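Local coordinates for protein RNA-dependent RNA polymerase (Toscana virus, PDB 6QW0) that probably cleaves host mRNAs with its manganese-binding, PD-(D/E)XK-like endonuclease domain to supply capped primers for viral transcription, at residues 98-112 with 149-163. Residues are numbered along the deposited sequence; the frame is centred on the assembly and turned at random. Where two conformers were deposited one is given.
Sequences FGVLENRADDSDFQS and KYEIACLDRSAIKPI. Unlike the reference sequence in segment 149-163: Asp-156 (reference Asn).
Arg-157 illustrates how one long side chain can hold a loop against a helix, its NH2 reaching both Asp-109 and Ser-108. The salt bridge from Arg-157 NH2 to Asp-109 OD1 measures 2.8 Å; the oxygen lies in the guanidinium plane, although NH2 approaches from above the carboxylate. Ser-108 OG accepts a more bent bond (140°) and itself donates to Asp-106 OD1. Arg-157 NH1 turns back to Ala-153 O, 3.1 Å away on an in-plane lone pair, which limits guanidinium rotation, and water 1 bridges NE to Asp-109 OD1 and Gly-99 O. In this PD-(D/E)XK-type endonuclease fold the contact ties the loop between helix 94-98 and strand 115-118 to the C-terminal turns of helix 136-157 and the chain leading into strand 163-171. Nearer the manganese site, Gln-111 NE2 donates an almost straight bond to Lys-149 O (3.1 Å), while water 3 links its OE1 to Ala-153 N. Tyr-150, beside that amide, also touches the metal ligand Glu-128. Over Phe-98 the backbone sets Arg-157 CB 3.8 Å from the ring centroid, a CH-pi contact, and chi1 (-78°) sends CG and CD on across the ring. Ile-163 CD1 meets Phe-98 CZ at 3.7 Å, and Leu-101 CD2 presses tightly on Ile-160 CD1 (3.4 Å).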
loop_
_atom_site.group_PDB
_atom_site.type_symbol
_atom_site.label_atom_id
_atom_site.label_comp_id
_atom_site.label_asym_id
_atom_site.label_seq_id
_atom_site.Cartn_x
_atom_site.Cartn_y
_atom_site.Cartn_z
ATOM N N PHE A 98 -1.880 -16.400 11.117
ATOM C CA PHE A 98 -1.892 -16.606 12.562
ATOM C C PHE A 98 -2.760 -17.763 13.036
ATOM O O PHE A 98 -2.583 -18.205 14.176
ATOM C CB PHE A 98 -2.370 -15.330 13.276
ATOM C CG PHE A 98 -1.404 -14.184 13.177
ATOM C CD1 PHE A 98 -0.306 -14.111 14.019
ATOM C CD2 PHE A 98 -1.588 -13.190 12.232
ATOM C CE1 PHE A 98 0.590 -13.062 13.920
ATOM C CE2 PHE A 98 -0.697 -12.144 12.127
ATOM C CZ PHE A 98 0.395 -12.079 12.980
ATOM N N GLY A 99 -3.691 -18.251 12.216
ATOM C CA GLY A 99 -4.742 -19.115 12.725
ATOM C C GLY A 99 -5.741 -18.341 13.564
ATOM O O GLY A 99 -5.530 -17.156 13.839
ATOM N N VAL A 100 -6.827 -18.985 13.990
ATOM C CA VAL A 100 -7.843 -18.293 14.774
ATOM C C VAL A 100 -7.325 -18.059 16.189
ATOM O O VAL A 100 -6.431 -18.759 16.673
ATOM C CB VAL A 100 -9.161 -19.087 14.793
ATOM C CG1 VAL A 100 -9.630 -19.386 13.366
ATOM C CG2 VAL A 100 -8.975 -20.371 15.563
ATOM N N LEU A 101 -7.900 -17.059 16.858
ATOM C CA LEU A 101 -7.641 -16.782 18.266
ATOM C C LEU A 101 -8.768 -17.327 19.133
ATOM O O LEU A 101 -9.937 -17.315 18.742
ATOM C CB LEU A 101 -7.508 -15.276 18.519
ATOM C CG LEU A 101 -6.355 -14.536 17.857
ATOM C CD1 LEU A 101 -6.169 -13.182 18.520
ATOM C CD2 LEU A 101 -5.091 -15.349 17.964
ATOM N N GLU A 102 -8.406 -17.776 20.337
ATOM C CA GLU A 102 -9.370 -18.277 21.319
ATOM C C GLU A 102 -10.229 -19.402 20.744
ATOM O O GLU A 102 -11.411 -19.530 21.076
ATOM C CB GLU A 102 -10.251 -17.145 21.858
ATOM N N ASN A 103 -9.639 -20.208 19.859
ATOM C CA ASN A 103 -10.271 -21.422 19.334
ATOM C C ASN A 103 -11.641 -21.151 18.706
ATOM O O ASN A 103 -12.509 -22.028 18.686
ATOM C CB ASN A 103 -10.384 -22.487 20.429
ATOM N N ARG A 104 -11.853 -19.942 18.189
ATOM C CA ARG A 104 -13.125 -19.587 17.565
ATOM C C ARG A 104 -12.888 -18.474 16.556
ATOM O O ARG A 104 -12.361 -17.415 16.912
ATOM C CB ARG A 104 -14.155 -19.149 18.609
ATOM N N ALA A 105 -13.279 -18.714 15.307
ATOM C CA ALA A 105 -13.126 -17.705 14.267
ATOM C C ALA A 105 -14.050 -16.519 14.527
ATOM O O ALA A 105 -15.163 -16.668 15.035
ATOM C CB ALA A 105 -13.421 -18.314 12.895
ATOM N N ASP A 106 -13.572 -15.323 14.188
ATOM C CA ASP A 106 -14.402 -14.123 14.258
ATOM C C ASP A 106 -14.007 -13.191 13.116
ATOM O O ASP A 106 -13.174 -13.534 12.271
ATOM C CB ASP A 106 -14.306 -13.461 15.641
ATOM C CG ASP A 106 -12.918 -12.919 15.955
ATOM O OD1 ASP A 106 -12.010 -12.994 15.101
ATOM O OD2 ASP A 106 -12.734 -12.429 17.088
ATOM N N ASP A 107 -14.610 -11.998 13.097
ATOM C CA ASP A 107 -14.436 -11.093 11.964
ATOM C C ASP A 107 -12.983 -10.667 11.801
ATOM O O ASP A 107 -12.514 -10.469 10.674
ATOM C CB ASP A 107 -15.336 -9.868 12.126
ATOM C CG ASP A 107 -16.806 -10.192 11.910
ATOM O OD1 ASP A 107 -17.110 -11.321 11.467
ATOM O OD2 ASP A 107 -17.656 -9.318 12.185
ATOM N N SER A 108 -12.255 -10.512 12.914
ATOM C CA SER A 108 -10.859 -10.097 12.820
ATOM C C SER A 108 -10.022 -11.106 12.046
ATOM O O SER A 108 -9.068 -10.723 11.359
ATOM C CB SER A 108 -10.278 -9.886 14.216
ATOM O OG SER A 108 -10.274 -11.101 14.941
ATOM N N ASP A 109 -10.363 -12.394 12.132
ATOM C CA ASP A 109 -9.591 -13.404 11.417
ATOM C C ASP A 109 -9.670 -13.217 9.910
ATOM O O ASP A 109 -8.763 -13.635 9.186
ATOM C CB ASP A 109 -10.088 -14.805 11.785
ATOM C CG ASP A 109 -9.725 -15.197 13.197
ATOM O OD1 ASP A 109 -8.522 -15.168 13.542
ATOM O OD2 ASP A 109 -10.640 -15.538 13.965
ATOM N N PHE A 110 -10.741 -12.597 9.425
ATOM C CA PHE A 110 -11.002 -12.514 7.996
ATOM C C PHE A 110 -10.772 -11.119 7.438
ATOM O O PHE A 110 -11.125 -10.854 6.286
ATOM C CB PHE A 110 -12.425 -12.997 7.709
ATOM C CG PHE A 110 -12.705 -14.361 8.267
ATOM C CD1 PHE A 110 -11.945 -15.447 7.872
ATOM C CD2 PHE A 110 -13.696 -14.554 9.214
ATOM C CE1 PHE A 110 -12.186 -16.709 8.388
ATOM C CE2 PHE A 110 -13.942 -15.814 9.733
ATOM C CZ PHE A 110 -13.184 -16.890 9.319
ATOM N N GLN A 111 -10.183 -10.222 8.226
ATOM C CA GLN A 111 -9.678 -8.977 7.674
ATOM C C GLN A 111 -8.468 -9.243 6.789
ATOM O O GLN A 111 -7.699 -10.182 7.012
ATOM C CB GLN A 111 -9.294 -8.012 8.793
ATOM C CG GLN A 111 -10.472 -7.414 9.524
ATOM C CD GLN A 111 -10.056 -6.219 10.369
ATOM O OE1 GLN A 111 -9.252 -6.352 11.292
ATOM N NE2 GLN A 111 -10.601 -5.052 10.060
ATOM N N SER A 112 -8.277 -8.379 5.793
ATOM C CA SER A 112 -7.243 -8.572 4.777
ATOM C C SER A 112 -6.559 -7.249 4.463
ATOM O O SER A 112 -6.899 -6.566 3.488
ATOM C CB SER A 112 -7.840 -9.184 3.507
ATOM O OG SER A 112 -6.839 -9.415 2.529
ATOM N N LYS A 149 -8.885 0.796 11.702
ATOM C CA LYS A 149 -9.541 -0.364 11.121
ATOM C C LYS A 149 -8.827 -1.658 11.486
ATOM O O LYS A 149 -9.479 -2.692 11.662
ATOM C CB LYS A 149 -9.615 -0.194 9.604
ATOM C CG LYS A 149 -10.259 -1.361 8.864
ATOM C CD LYS A 149 -10.160 -1.153 7.360
ATOM C CE LYS A 149 -10.929 -2.217 6.590
ATOM N NZ LYS A 149 -12.402 -2.047 6.765
ATOM N N TYR A 150 -7.500 -1.622 11.617
ATOM C CA TYR A 150 -6.716 -2.837 11.795
ATOM C C TYR A 150 -6.058 -2.976 13.162
ATOM O O TYR A 150 -5.491 -4.035 13.440
ATOM C CB TYR A 150 -5.636 -2.913 10.707
ATOM C CG TYR A 150 -6.249 -3.133 9.351
ATOM C CD1 TYR A 150 -6.904 -4.322 9.065
ATOM C CD2 TYR A 150 -6.211 -2.149 8.371
ATOM C CE1 TYR A 150 -7.490 -4.543 7.830
ATOM C CE2 TYR A 150 -6.794 -2.364 7.128
ATOM C CZ TYR A 150 -7.426 -3.562 6.871
ATOM O OH TYR A 150 -8.015 -3.785 5.654
ATOM N N GLU A 151 -6.132 -1.954 14.019
ATOM C CA GLU A 151 -5.327 -1.944 15.241
ATOM C C GLU A 151 -5.745 -3.044 16.210
ATOM O O GLU A 151 -4.890 -3.635 16.874
ATOM C CB GLU A 151 -5.401 -0.573 15.923
ATOM C CG GLU A 151 -6.808 -0.131 16.251
ATOM C CD GLU A 151 -6.893 0.718 17.499
ATOM O OE1 GLU A 151 -6.066 0.520 18.416
ATOM O OE2 GLU A 151 -7.790 1.587 17.564
ATOM N N ILE A 152 -7.046 -3.345 16.298
ATOM C CA ILE A 152 -7.503 -4.387 17.219
ATOM C C ILE A 152 -6.969 -5.748 16.788
ATOM O O ILE A 152 -6.413 -6.506 17.594
ATOM C CB ILE A 152 -9.042 -4.394 17.311
ATOM C CG1 ILE A 152 -9.538 -3.202 18.135
ATOM C CG2 ILE A 152 -9.546 -5.706 17.923
ATOM C CD1 ILE A 152 -11.048 -3.187 18.342
ATOM N N ALA A 153 -7.128 -6.086 15.506
ATOM C CA ALA A 153 -6.646 -7.382 15.046
ATOM C C ALA A 153 -5.132 -7.491 15.196
ATOM O O ALA A 153 -4.616 -8.556 15.549
ATOM C CB ALA A 153 -7.058 -7.629 13.591
ATOM N N CYS A 154 -4.404 -6.397 14.945
ATOM C CA CYS A 154 -2.946 -6.445 15.072
ATOM C C CYS A 154 -2.515 -6.560 16.531
ATOM O O CYS A 154 -1.584 -7.318 16.850
ATOM C CB CYS A 154 -2.309 -5.202 14.443
ATOM S SG CYS A 154 -2.419 -5.131 12.647
ATOM N N LEU A 155 -3.150 -5.797 17.429
ATOM C CA LEU A 155 -2.806 -5.904 18.847
ATOM C C LEU A 155 -3.018 -7.330 19.353
ATOM O O LEU A 155 -2.126 -7.926 19.972
ATOM C CB LEU A 155 -3.636 -4.922 19.681
ATOM C CG LEU A 155 -3.304 -4.921 21.180
ATOM C CD1 LEU A 155 -1.843 -4.537 21.389
ATOM C CD2 LEU A 155 -4.213 -3.955 21.920
ATOM N N ASP A 156 -4.195 -7.897 19.092
ATOM C CA ASP A 156 -4.476 -9.240 19.593
ATOM C C ASP A 156 -3.485 -10.266 19.054
ATOM O O ASP A 156 -3.024 -11.148 19.794
ATOM C CB ASP A 156 -5.902 -9.642 19.219
ATOM C CG ASP A 156 -6.953 -8.863 19.977
ATOM O OD1 ASP A 156 -6.605 -8.097 20.905
ATOM O OD2 ASP A 156 -8.149 -9.014 19.646
ATOM N N ARG A 157 -3.147 -10.172 17.765
ATOM C CA ARG A 157 -2.243 -11.142 17.162
ATOM C C ARG A 157 -0.785 -10.879 17.523
ATOM O O ARG A 157 0.049 -11.772 17.365
ATOM C CB ARG A 157 -2.467 -11.169 15.644
ATOM C CG ARG A 157 -3.738 -11.992 15.324
ATOM C CD ARG A 157 -4.485 -11.597 14.047
ATOM N NE ARG A 157 -5.772 -12.310 14.032
ATOM C CZ ARG A 157 -6.849 -11.895 14.693
ATOM N NH1 ARG A 157 -6.805 -10.766 15.406
ATOM N NH2 ARG A 157 -7.967 -12.612 14.660
ATOM N N SER A 158 -0.456 -9.690 18.028
ATOM C CA SER A 158 0.911 -9.445 18.469
ATOM C C SER A 158 1.293 -10.316 19.656
ATOM O O SER A 158 2.486 -10.425 19.961
ATOM C CB SER A 158 1.105 -7.949 18.801
ATOM O OG SER A 158 0.539 -7.563 20.048
ATOM N N ALA A 159 0.317 -10.951 20.306
ATOM C CA ALA A 159 0.622 -11.894 21.369
ATOM C C ALA A 159 1.251 -13.168 20.832
ATOM O O ALA A 159 1.870 -13.915 21.602
ATOM C CB ALA A 159 -0.650 -12.243 22.127
ATOM N N ILE A 160 1.088 -13.429 19.536
ATOM C CA ILE A 160 1.608 -14.625 18.879
ATOM C C ILE A 160 2.977 -14.334 18.285
ATOM O O ILE A 160 3.954 -15.028 18.588
ATOM C CB ILE A 160 0.630 -15.116 17.807
ATOM C CG1 ILE A 160 -0.717 -15.448 18.447
ATOM C CG2 ILE A 160 1.206 -16.329 17.058
ATOM C CD1 ILE A 160 -1.736 -15.864 17.450
ATOM N N LYS A 161 3.060 -13.301 17.436
ATOM C CA LYS A 161 4.310 -12.831 16.877
ATOM C C LYS A 161 4.239 -11.314 16.912
ATOM O O LYS A 161 3.171 -10.749 16.648
ATOM C CB LYS A 161 4.545 -13.290 15.430
ATOM C CG LYS A 161 4.585 -14.802 15.259
ATOM C CD LYS A 161 4.505 -15.194 13.787
ATOM C CE LYS A 161 4.440 -16.709 13.635
ATOM N NZ LYS A 161 3.681 -17.116 12.415
ATOM N N PRO A 162 5.348 -10.636 17.199
ATOM C CA PRO A 162 5.326 -9.167 17.198
ATOM C C PRO A 162 4.944 -8.632 15.825
ATOM O O PRO A 162 5.347 -9.166 14.790
ATOM C CB PRO A 162 6.761 -8.788 17.579
ATOM C CG PRO A 162 7.569 -9.978 17.242
ATOM C CD PRO A 162 6.697 -11.170 17.446
ATOM N N ILE A 163 4.138 -7.575 15.832
ATOM C CA ILE A 163 3.668 -6.938 14.605
ATOM C C ILE A 163 4.109 -5.479 14.606
ATOM O O ILE A 163 4.034 -4.805 15.637
ATOM C CB ILE A 163 2.129 -7.039 14.483
ATOM C CG1 ILE A 163 1.685 -8.489 14.292
ATOM C CG2 ILE A 163 1.600 -6.137 13.330
ATOM C CD1 ILE A 163 0.167 -8.672 14.383
HETATM O O HOH W 1 -6.111 -14.756 12.729
HETATM O O HOH W 2 -9.987 -12.607 17.128
HETATM O O HOH W 3 -9.153 -4.991 13.650
HETATM O O HOH W 4 -12.719 -4.788 7.521
HETATM O O HOH W 5 -9.900 -5.950 5.458
#